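Local structure of ribosomal silencing factor RsfS (Chromobacterium violaceum, 2ID1) at residues F34-A40 with D84-M90; A10-D16 with S54-L59; V48-N53 with H72-V78. The protein probably silences ribosomes by binding protein uL14 of the large subunit, which keeps the two ribosomal subunits apart and represses translation. One frame throughout, in Å; residues are numbered along the deposited sequence.

Interaction 1 of 3, residues F34-A40 with D84-M90; sequences FQRMIVA and DVVVHVM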
loop_
_atom_site.group_PDB
_atom_site.type_symbol
_atom_site.label_atom_id
_atom_site.label_comp_id
_atom_site.label_asym_id
_atom_site.label_seq_id
_atom_site.Cartn_x
_atom_site.Cartn_y
_atom_site.Cartn_z
ATOM N N PHE A 34 1.310 -2.928 -13.684
ATOM C CA PHE A 34 2.144 -3.559 -12.662
ATOM C C PHE A 34 1.789 -5.033 -12.433
ATOM O O PHE A 34 0.685 -5.468 -12.746
ATOM C CB PHE A 34 2.021 -2.789 -11.342
ATOM C CG PHE A 34 0.641 -2.247 -11.077
ATOM C CD1 PHE A 34 0.336 -0.918 -11.360
ATOM C CD2 PHE A 34 -0.362 -3.076 -10.584
ATOM C CE1 PHE A 34 -0.954 -0.429 -11.169
ATOM C CE2 PHE A 34 -1.657 -2.600 -10.390
ATOM C CZ PHE A 34 -1.955 -1.273 -10.679
ATOM N N GLN A 35 2.731 -5.794 -11.886
ATOM C CA GLN A 35 2.514 -7.214 -11.637
ATOM C C GLN A 35 1.988 -7.523 -10.237
ATOM O O GLN A 35 1.048 -8.308 -10.070
ATOM C CB GLN A 35 3.810 -7.998 -11.869
ATOM C CG GLN A 35 4.094 -8.386 -13.318
ATOM C CD GLN A 35 4.195 -7.190 -14.245
ATOM O OE1 GLN A 35 3.184 -6.689 -14.760
ATOM N NE2 GLN A 35 5.419 -6.715 -14.460
ATOM N N ARG A 36 2.601 -6.914 -9.228
ATOM C CA ARG A 36 2.186 -7.140 -7.853
ATOM C C ARG A 36 1.765 -5.845 -7.164
ATOM O O ARG A 36 2.388 -4.802 -7.343
ATOM C CB ARG A 36 3.324 -7.802 -7.078
ATOM C CG ARG A 36 2.896 -9.055 -6.344
ATOM C CD ARG A 36 3.491 -10.336 -6.940
ATOM N NE ARG A 36 3.259 -10.502 -8.378
ATOM C CZ ARG A 36 3.516 -11.628 -9.044
ATOM N NH1 ARG A 36 4.003 -12.683 -8.398
ATOM N NH2 ARG A 36 3.313 -11.699 -10.358
HETATM N N MSE A 37 0.692 -5.924 -6.387
HETATM C CA MSE A 37 0.164 -4.781 -5.652
HETATM C C MSE A 37 0.079 -5.134 -4.180
HETATM O O MSE A 37 -0.183 -6.276 -3.826
HETATM C CB MSE A 37 -1.234 -4.420 -6.133
HETATM C CG MSE A 37 -1.899 -3.391 -5.243
HETATM SE SE MSE A 37 -3.581 -2.725 -5.906
HETATM C CE MSE A 37 -2.913 -1.442 -7.224
ATOM N N ILE A 38 0.275 -4.147 -3.321
ATOM C CA ILE A 38 0.223 -4.383 -1.886
ATOM C C ILE A 38 -0.636 -3.318 -1.220
ATOM O O ILE A 38 -0.524 -2.137 -1.536
ATOM C CB ILE A 38 1.629 -4.336 -1.276
ATOM C CG1 ILE A 38 2.528 -5.346 -1.980
ATOM C CG2 ILE A 38 1.558 -4.616 0.212
ATOM C CD1 ILE A 38 3.956 -5.286 -1.540
ATOM N N VAL A 39 -1.490 -3.733 -0.297
ATOM C CA VAL A 39 -2.351 -2.792 0.396
ATOM C C VAL A 39 -2.232 -3.013 1.897
ATOM O O VAL A 39 -2.635 -4.061 2.396
ATOM C CB VAL A 39 -3.825 -2.987 0.007
ATOM C CG1 VAL A 39 -4.704 -2.054 0.820
ATOM C CG2 VAL A 39 -4.014 -2.762 -1.484
ATOM N N ALA A 40 -1.673 -2.046 2.620
ATOM C CA ALA A 40 -1.547 -2.186 4.067
ATOM C C ALA A 40 -2.300 -1.052 4.739
ATOM O O ALA A 40 -2.512 0.005 4.144
ATOM C CB ALA A 40 -0.077 -2.187 4.483
ATOM N N ASP A 84 6.890 -2.097 -11.445
ATOM C CA ASP A 84 6.090 -3.294 -11.666
ATOM C C ASP A 84 5.385 -3.684 -10.390
ATOM O O ASP A 84 4.556 -4.594 -10.383
ATOM C CB ASP A 84 6.967 -4.442 -12.143
ATOM C CG ASP A 84 8.016 -3.984 -13.134
ATOM O OD1 ASP A 84 9.107 -3.554 -12.679
ATOM O OD2 ASP A 84 7.747 -4.028 -14.361
ATOM N N VAL A 85 5.734 -3.006 -9.304
ATOM C CA VAL A 85 5.106 -3.247 -8.018
ATOM C C VAL A 85 4.759 -1.910 -7.407
ATOM O O VAL A 85 5.541 -0.964 -7.466
ATOM C CB VAL A 85 6.030 -4.008 -7.047
ATOM C CG1 VAL A 85 5.542 -3.826 -5.620
ATOM C CG2 VAL A 85 6.034 -5.481 -7.386
ATOM N N VAL A 86 3.578 -1.835 -6.813
ATOM C CA VAL A 86 3.138 -0.599 -6.193
ATOM C C VAL A 86 2.497 -0.890 -4.846
ATOM O O VAL A 86 1.772 -1.871 -4.710
ATOM C CB VAL A 86 2.143 0.135 -7.106
ATOM C CG1 VAL A 86 0.975 -0.769 -7.430
ATOM C CG2 VAL A 86 1.677 1.409 -6.433
ATOM N N VAL A 87 2.778 -0.038 -3.859
ATOM C CA VAL A 87 2.243 -0.198 -2.500
ATOM C C VAL A 87 1.212 0.862 -2.152
ATOM O O VAL A 87 1.419 2.047 -2.414
ATOM C CB VAL A 87 3.349 -0.105 -1.416
ATOM C CG1 VAL A 87 2.730 -0.227 -0.036
ATOM C CG2 VAL A 87 4.384 -1.189 -1.619
ATOM N N HIS A 88 0.108 0.411 -1.560
ATOM C CA HIS A 88 -0.970 1.278 -1.114
ATOM C C HIS A 88 -1.060 1.234 0.405
ATOM O O HIS A 88 -1.291 0.173 0.990
ATOM C CB HIS A 88 -2.315 0.837 -1.666
ATOM C CG HIS A 88 -2.555 1.247 -3.080
ATOM N ND1 HIS A 88 -2.037 0.560 -4.151
ATOM C CD2 HIS A 88 -3.264 2.277 -3.598
ATOM C CE1 HIS A 88 -2.417 1.146 -5.273
ATOM N NE2 HIS A 88 -3.162 2.192 -4.963
ATOM N N VAL A 89 -0.866 2.388 1.039
ATOM C CA VAL A 89 -0.962 2.503 2.488
ATOM C C VAL A 89 -2.132 3.443 2.710
ATOM O O VAL A 89 -2.120 4.573 2.222
ATOM C CB VAL A 89 0.301 3.108 3.076
ATOM C CG1 VAL A 89 0.210 3.122 4.579
ATOM C CG2 VAL A 89 1.502 2.318 2.619
HETATM N N MSE A 90 -3.156 2.977 3.420
HETATM C CA MSE A 90 -4.323 3.816 3.643
HETATM C C MSE A 90 -5.027 3.606 4.983
HETATM O O MSE A 90 -4.884 2.563 5.616
HETATM C CB MSE A 90 -5.292 3.618 2.486
HETATM C CG MSE A 90 -5.436 2.170 2.033
HETATM SE SE MSE A 90 -6.455 1.953 0.351
HETATM C CE MSE A 90 -5.305 0.647 -0.515
#

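Interaction 2 of 3, residues A10-D16 with S54-L59; sequences AIEALED and SVQVKL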
loop_
_atom_site.group_PDB
_atom_site.type_symbol
_atom_site.label_atom_id
_atom_site.label_comp_id
_atom_site.label_asym_id
_atom_site.label_seq_id
_atom_site.Cartn_x
_atom_site.Cartn_y
_atom_site.Cartn_z
ATOM N N ALA A 10 9.108 -4.712 0.144
ATOM C CA ALA A 10 8.102 -3.690 0.407
ATOM C C ALA A 10 7.202 -4.128 1.551
ATOM O O ALA A 10 6.757 -3.304 2.344
ATOM C CB ALA A 10 7.271 -3.445 -0.842
ATOM N N ILE A 11 6.937 -5.428 1.631
ATOM C CA ILE A 11 6.084 -5.970 2.676
ATOM C C ILE A 11 6.805 -5.918 4.006
ATOM O O ILE A 11 6.276 -5.406 4.993
ATOM C CB ILE A 11 5.670 -7.420 2.358
ATOM C CG1 ILE A 11 4.735 -7.425 1.143
ATOM C CG2 ILE A 11 5.003 -8.066 3.558
ATOM C CD1 ILE A 11 4.178 -8.779 0.798
ATOM N N GLU A 12 8.023 -6.438 4.036
ATOM C CA GLU A 12 8.817 -6.433 5.259
ATOM C C GLU A 12 8.880 -5.001 5.787
ATOM O O GLU A 12 8.735 -4.766 6.992
ATOM C CB GLU A 12 10.232 -6.958 4.965
ATOM C CG GLU A 12 11.150 -7.054 6.194
ATOM C CD GLU A 12 12.551 -7.581 5.862
ATOM O OE1 GLU A 12 13.289 -6.884 5.125
ATOM O OE2 GLU A 12 12.906 -8.689 6.341
ATOM N N ALA A 13 9.085 -4.051 4.872
ATOM C CA ALA A 13 9.167 -2.627 5.213
ATOM C C ALA A 13 7.890 -2.142 5.895
ATOM O O ALA A 13 7.938 -1.357 6.836
ATOM C CB ALA A 13 9.423 -1.810 3.957
ATOM N N LEU A 14 6.750 -2.606 5.403
ATOM C CA LEU A 14 5.478 -2.241 5.983
ATOM C C LEU A 14 5.375 -2.877 7.367
ATOM O O LEU A 14 4.701 -2.352 8.251
ATOM C CB LEU A 14 4.345 -2.731 5.084
ATOM C CG LEU A 14 4.227 -2.030 3.728
ATOM C CD1 LEU A 14 3.542 -2.923 2.728
ATOM C CD2 LEU A 14 3.464 -0.726 3.896
ATOM N N GLU A 15 6.049 -4.010 7.557
ATOM C CA GLU A 15 6.024 -4.693 8.848
ATOM C C GLU A 15 6.949 -4.027 9.873
ATOM O O GLU A 15 6.762 -4.179 11.073
ATOM C CB GLU A 15 6.428 -6.164 8.695
ATOM C CG GLU A 15 5.529 -7.001 7.803
ATOM C CD GLU A 15 5.743 -8.506 8.012
ATOM O OE1 GLU A 15 5.168 -9.325 7.246
ATOM O OE2 GLU A 15 6.485 -8.870 8.955
ATOM N N ASP A 16 7.954 -3.303 9.405
ATOM C CA ASP A 16 8.857 -2.641 10.331
ATOM C C ASP A 16 8.114 -1.584 11.136
ATOM O O ASP A 16 8.528 -1.258 12.242
ATOM C CB ASP A 16 10.031 -1.984 9.596
ATOM C CG ASP A 16 10.798 -2.959 8.711
ATOM O OD1 ASP A 16 10.982 -4.137 9.118
ATOM O OD2 ASP A 16 11.234 -2.530 7.612
ATOM N N SER A 54 8.707 4.276 5.200
ATOM C CA SER A 54 9.490 3.051 5.362
ATOM C C SER A 54 9.600 2.295 4.032
ATOM O O SER A 54 10.667 1.802 3.678
ATOM C CB SER A 54 8.854 2.157 6.424
ATOM O OG SER A 54 9.693 1.059 6.708
ATOM N N VAL A 55 8.500 2.205 3.295
ATOM C CA VAL A 55 8.545 1.515 2.024
ATOM C C VAL A 55 9.505 2.180 1.053
ATOM O O VAL A 55 10.213 1.498 0.317
ATOM C CB VAL A 55 7.176 1.457 1.354
ATOM C CG1 VAL A 55 7.316 0.972 -0.086
ATOM C CG2 VAL A 55 6.268 0.535 2.133
ATOM N N GLN A 56 9.538 3.504 1.026
ATOM C CA GLN A 56 10.439 4.166 0.097
ATOM C C GLN A 56 11.885 4.029 0.538
ATOM O O GLN A 56 12.745 3.661 -0.255
ATOM C CB GLN A 56 10.089 5.643 -0.048
ATOM C CG GLN A 56 8.819 5.928 -0.805
ATOM C CD GLN A 56 8.524 7.416 -0.856
ATOM O OE1 GLN A 56 9.311 8.201 -1.396
ATOM N NE2 GLN A 56 7.395 7.815 -0.284
ATOM N N VAL A 57 12.160 4.305 1.805
ATOM C CA VAL A 57 13.533 4.214 2.284
ATOM C C VAL A 57 14.136 2.820 2.156
ATOM O O VAL A 57 15.343 2.679 1.957
ATOM C CB VAL A 57 13.644 4.655 3.740
ATOM C CG1 VAL A 57 15.098 4.617 4.176
ATOM C CG2 VAL A 57 13.086 6.049 3.886
ATOM N N LYS A 58 13.288 1.804 2.268
ATOM C CA LYS A 58 13.715 0.412 2.173
ATOM C C LYS A 58 14.031 0.008 0.734
ATOM O O LYS A 58 15.046 -0.640 0.472
ATOM C CB LYS A 58 12.627 -0.506 2.739
ATOM C CG LYS A 58 13.005 -1.216 4.029
ATOM C CD LYS A 58 13.989 -2.342 3.776
ATOM C CE LYS A 58 14.596 -2.834 5.078
ATOM N NZ LYS A 58 13.557 -3.303 6.035
ATOM N N LEU A 59 13.157 0.389 -0.194
ATOM C CA LEU A 59 13.362 0.070 -1.599
ATOM C C LEU A 59 14.514 0.878 -2.189
ATOM O O LEU A 59 15.101 0.480 -3.190
ATOM C CB LEU A 59 12.094 0.343 -2.406
ATOM C CG LEU A 59 10.871 -0.487 -2.051
ATOM C CD1 LEU A 59 9.704 -0.037 -2.893
ATOM C CD2 LEU A 59 11.160 -1.951 -2.277
#

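Interaction 3 of 3, residues V48-N53 with H72-V78; sequences VKALAN and HESGEWV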
loop_
_atom_site.group_PDB
_atom_site.type_symbol
_atom_site.label_atom_id
_atom_site.label_comp_id
_atom_site.label_asym_id
_atom_site.label_seq_id
_atom_site.Cartn_x
_atom_site.Cartn_y
_atom_site.Cartn_z
ATOM N N VAL A 48 0.415 5.967 8.789
ATOM C CA VAL A 48 0.299 5.793 7.371
ATOM C C VAL A 48 1.490 6.377 6.646
ATOM O O VAL A 48 2.062 5.740 5.769
ATOM C CB VAL A 48 -0.943 6.468 6.860
ATOM C CG1 VAL A 48 -1.016 6.339 5.347
ATOM C CG2 VAL A 48 -2.149 5.831 7.513
ATOM N N LYS A 49 1.848 7.603 7.008
ATOM C CA LYS A 49 2.968 8.286 6.398
ATOM C C LYS A 49 4.282 7.602 6.737
ATOM O O LYS A 49 5.216 7.622 5.938
ATOM C CB LYS A 49 2.983 9.743 6.846
ATOM C CG LYS A 49 1.889 10.578 6.188
ATOM C CD LYS A 49 1.517 11.832 6.999
ATOM C CE LYS A 49 2.604 12.896 6.975
ATOM N NZ LYS A 49 2.188 14.012 7.866
ATOM N N ALA A 50 4.354 6.992 7.918
ATOM C CA ALA A 50 5.561 6.284 8.343
ATOM C C ALA A 50 5.698 4.995 7.534
ATOM O O ALA A 50 6.789 4.622 7.121
ATOM C CB ALA A 50 5.487 5.963 9.833
ATOM N N LEU A 51 4.577 4.318 7.321
ATOM C CA LEU A 51 4.570 3.090 6.543
ATOM C C LEU A 51 4.988 3.461 5.114
ATOM O O LEU A 51 5.815 2.779 4.506
ATOM C CB LEU A 51 3.168 2.457 6.552
ATOM C CG LEU A 51 2.637 1.867 7.873
ATOM C CD1 LEU A 51 1.130 1.729 7.806
ATOM C CD2 LEU A 51 3.296 0.519 8.155
ATOM N N ALA A 52 4.427 4.554 4.592
ATOM C CA ALA A 52 4.757 5.021 3.256
ATOM C C ALA A 52 6.244 5.361 3.194
ATOM O O ALA A 52 6.923 5.000 2.241
ATOM C CB ALA A 52 3.939 6.235 2.908
ATOM N N ASN A 53 6.761 6.047 4.208
ATOM C CA ASN A 53 8.168 6.400 4.197
ATOM C C ASN A 53 9.040 5.176 4.286
ATOM O O ASN A 53 10.009 5.040 3.542
ATOM C CB ASN A 53 8.523 7.343 5.347
ATOM C CG ASN A 53 8.127 8.800 5.071
ATOM O OD1 ASN A 53 8.211 9.282 3.930
ATOM N ND2 ASN A 53 7.718 9.510 6.123
ATOM N N HIS A 72 1.143 11.584 0.030
ATOM C CA HIS A 72 1.969 11.440 1.213
ATOM C C HIS A 72 1.714 12.566 2.216
ATOM O O HIS A 72 2.137 12.501 3.373
ATOM C CB HIS A 72 3.451 11.439 0.841
ATOM C CG HIS A 72 4.333 10.941 1.941
ATOM N ND1 HIS A 72 4.675 9.613 2.074
ATOM C CD2 HIS A 72 4.853 11.573 3.023
ATOM C CE1 HIS A 72 5.362 9.445 3.192
ATOM N NE2 HIS A 72 5.483 10.619 3.787
ATOM N N GLU A 73 1.006 13.594 1.772
ATOM C CA GLU A 73 0.714 14.756 2.595
ATOM C C GLU A 73 -0.357 14.530 3.651
ATOM O O GLU A 73 -0.060 14.503 4.843
ATOM C CB GLU A 73 0.323 15.907 1.674
ATOM C CG GLU A 73 -0.606 15.459 0.520
ATOM C CD GLU A 73 0.085 15.348 -0.852
ATOM O OE1 GLU A 73 1.339 15.282 -0.926
ATOM O OE2 GLU A 73 -0.651 15.314 -1.863
ATOM N N SER A 74 -1.604 14.372 3.217
ATOM C CA SER A 74 -2.730 14.161 4.132
ATOM C C SER A 74 -2.594 12.876 4.950
ATOM O O SER A 74 -3.093 12.792 6.075
ATOM C CB SER A 74 -4.026 14.088 3.345
ATOM O OG SER A 74 -4.111 12.826 2.689
ATOM N N GLY A 75 -1.947 11.869 4.367
ATOM C CA GLY A 75 -1.753 10.608 5.064
ATOM C C GLY A 75 -3.022 9.786 5.191
ATOM O O GLY A 75 -3.239 9.084 6.179
ATOM N N GLU A 76 -3.866 9.862 4.174
ATOM C CA GLU A 76 -5.114 9.128 4.207
ATOM C C GLU A 76 -5.043 7.953 3.247
ATOM O O GLU A 76 -5.497 6.846 3.552
ATOM C CB GLU A 76 -6.252 10.074 3.846
ATOM C CG GLU A 76 -6.142 11.401 4.585
ATOM C CD GLU A 76 -7.329 12.288 4.351
ATOM O OE1 GLU A 76 -7.633 12.556 3.168
ATOM O OE2 GLU A 76 -7.957 12.725 5.343
ATOM N N TRP A 77 -4.441 8.203 2.096
ATOM C CA TRP A 77 -4.282 7.195 1.068
ATOM C C TRP A 77 -3.020 7.545 0.313
ATOM O O TRP A 77 -3.044 8.377 -0.593
ATOM C CB TRP A 77 -5.488 7.207 0.124
ATOM C CG TRP A 77 -5.351 6.323 -1.061
ATOM C CD1 TRP A 77 -4.269 5.563 -1.409
ATOM C CD2 TRP A 77 -6.319 6.128 -2.090
ATOM N NE1 TRP A 77 -4.499 4.908 -2.596
ATOM C CE2 TRP A 77 -5.753 5.230 -3.041
ATOM C CE3 TRP A 77 -7.616 6.618 -2.311
ATOM C CZ2 TRP A 77 -6.428 4.815 -4.188
ATOM C CZ3 TRP A 77 -8.298 6.208 -3.459
ATOM C CH2 TRP A 77 -7.698 5.309 -4.384
ATOM N N VAL A 78 -1.920 6.916 0.711
ATOM C CA VAL A 78 -0.620 7.136 0.087
ATOM C C VAL A 78 -0.319 5.991 -0.874
ATOM O O VAL A 78 -0.487 4.820 -0.532
ATOM C CB VAL A 78 0.509 7.198 1.145
ATOM C CG1 VAL A 78 1.862 7.452 0.465
ATOM C CG2 VAL A 78 0.206 8.288 2.166
#

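Interaction 1 of 3, residues F34-A40 with D84-M90
Arg36, Ile38 and Ala40 are joined through their backbones to the strand that carries Val86 and His88. Their N-H groups reach the carbonyls of Asp84, Val86 and His88, while their own carbonyls take the N-H groups of Val86, His88 and Met90. The bond from Ala40 N to His88 O is 2.8 Å long. Asp84 O is gripped twice, by Arg36 N at 3.2 Å and by Gln35 N.

The two strands run parallel, 14° apart, as the central pair of a four-stranded mixed sheet. Strand 22-26 flanks one and strand 77-82 the other. Helices 3-16 and 45-61 pack on the face with Ile38, Val87 and Val89.

On that face Ile38 CD1 lies 4.1 Å from Val87 CG2. On the other face two of the contacts involve rings. Val86 CG1 sits over the centre of the Phe34 ring, 3.9 Å from its centroid, in a CH-pi contact. This methyl stands between the backbone N and the carbonyl carbon of Val86 (chi1 56°), which brings it over the ring. Met37 and Met90 are selenomethionines. The SE atom of Met37 meets the His88 ring obliquely, 4.6 Å from its centroid. Trp77 also packs on His88.

The charged end of Arg36 turns away and forms a salt bridge with Asp26.

Interaction 2 of 3, residues A10-D16 with S54-L59
Segments 10-16 and 54-59, of helices 3-16 and 45-61, cross with their N-to-C directions 131° apart and their axes 8.4 Å apart at the closest, and the CA atoms of Ala13 and Val55 lie 5.3 Å from each other. The small side chain of Ala13 lies at the centre. Its CB points at the second helix and rests on Lys58 CG at 3.6 Å and near Val55 CA. Ala10 adds a looser contact, with its CB at the limit of contact with Val55 CG1 and Leu59 CD2. Nearer the sheet, Leu14 CD2 packs on Val55 CG2 at 3.5 Å. The two branched chains meet at an oblique angle.

Between the helices, at about the level of Ala13 CB, Ser54 OG gives a hydrogen bond of 3.0 Å to Ala13 O. The hydroxyl stands above the carbonyl plane, 38° out of it. The salt bridges sit on the side away from the sheet. Lys58 passes its aliphatic part over Ala13 and then reaches the acids. Its chain bends at chi2 and chi4, and NZ meets Asp16 OD2 at 2.9 Å on the syn side. Glu12, one turn before Asp16, is only a long, weaker partner, its OE1 3.7 Å from Lys58 NZ. This salt-bridge network lies toward solvent, with Glu12 and Asp16 exposed.

Leu14 and Val55 both reach Val87 of strand 85-90. The arrangement is that of a layered alpha/beta fold, in which two helices lie side by side on one face of a mixed sheet.

Interaction 3 of 3, residues V48-N53 with H72-V78
Ala52 and Val48 pack against Val78 in the tight part of this contact. Ala52 CB touches Val78 CG1 at 3.4 Å, and Val48 CG1 touches Val78 CG2 at 3.9 Å. The two valines slide past each other in opposite directions. Next to them Val48 CB lies 3.5 Å from Gly75 O. The His72 ring is also closely packed, with CG anti to the backbone N (chi1 -165°). Its CE1 lies 3.5 Å from Ala52 CB and also faces the backbone oxygen of Lys49. Asn53 OD1 comes obliquely to CE1 and NE2 of His72, the side chains crossing at about a right angle and the amide and ring planes 41° apart. Lys49 CG lies 4.3 Å above the His72 ring plane, offset toward the rim.

The outer side is looser. Lys49 bends at chi3 and runs along the loop past Gly75, which has a positive phi of 72°. Lys49 CE lies 3.8 Å from the backbone O of the exposed Glu73.

Ser74 O is held by Asn45, near the start of the same helix. Val78 bonds through its backbone to Val89. The contact thus seats helix 45-61 on the loop and first residues of edge strand 77-82, as part of the helix-over-sheet packing of an alpha/beta fold.

How the interactions relate
From the N terminus, helix 3-16 comes first, then strands 22-26 and 36-41, then helix 45-61. Interaction 2 closes the first loop by bringing the two helices together. Interaction 3 closes a shorter one, from helix 45-61 to the start of strand 77-82. It is nested within the loop closed by interaction 1, which pairs strand 36-41 with strand 85-90. Interaction 2 crosses both of the others along the chain. The contacts meet in space. Ile38 of interaction 1 packs on Ile11 of interaction 2, and Val87 on Ala10. Leu14 touches Leu51 on the helix shared by interactions 2 and 3. Strands 85-90 and 77-82 are neighbours, which joins interactions 1 and 3 in one sheet.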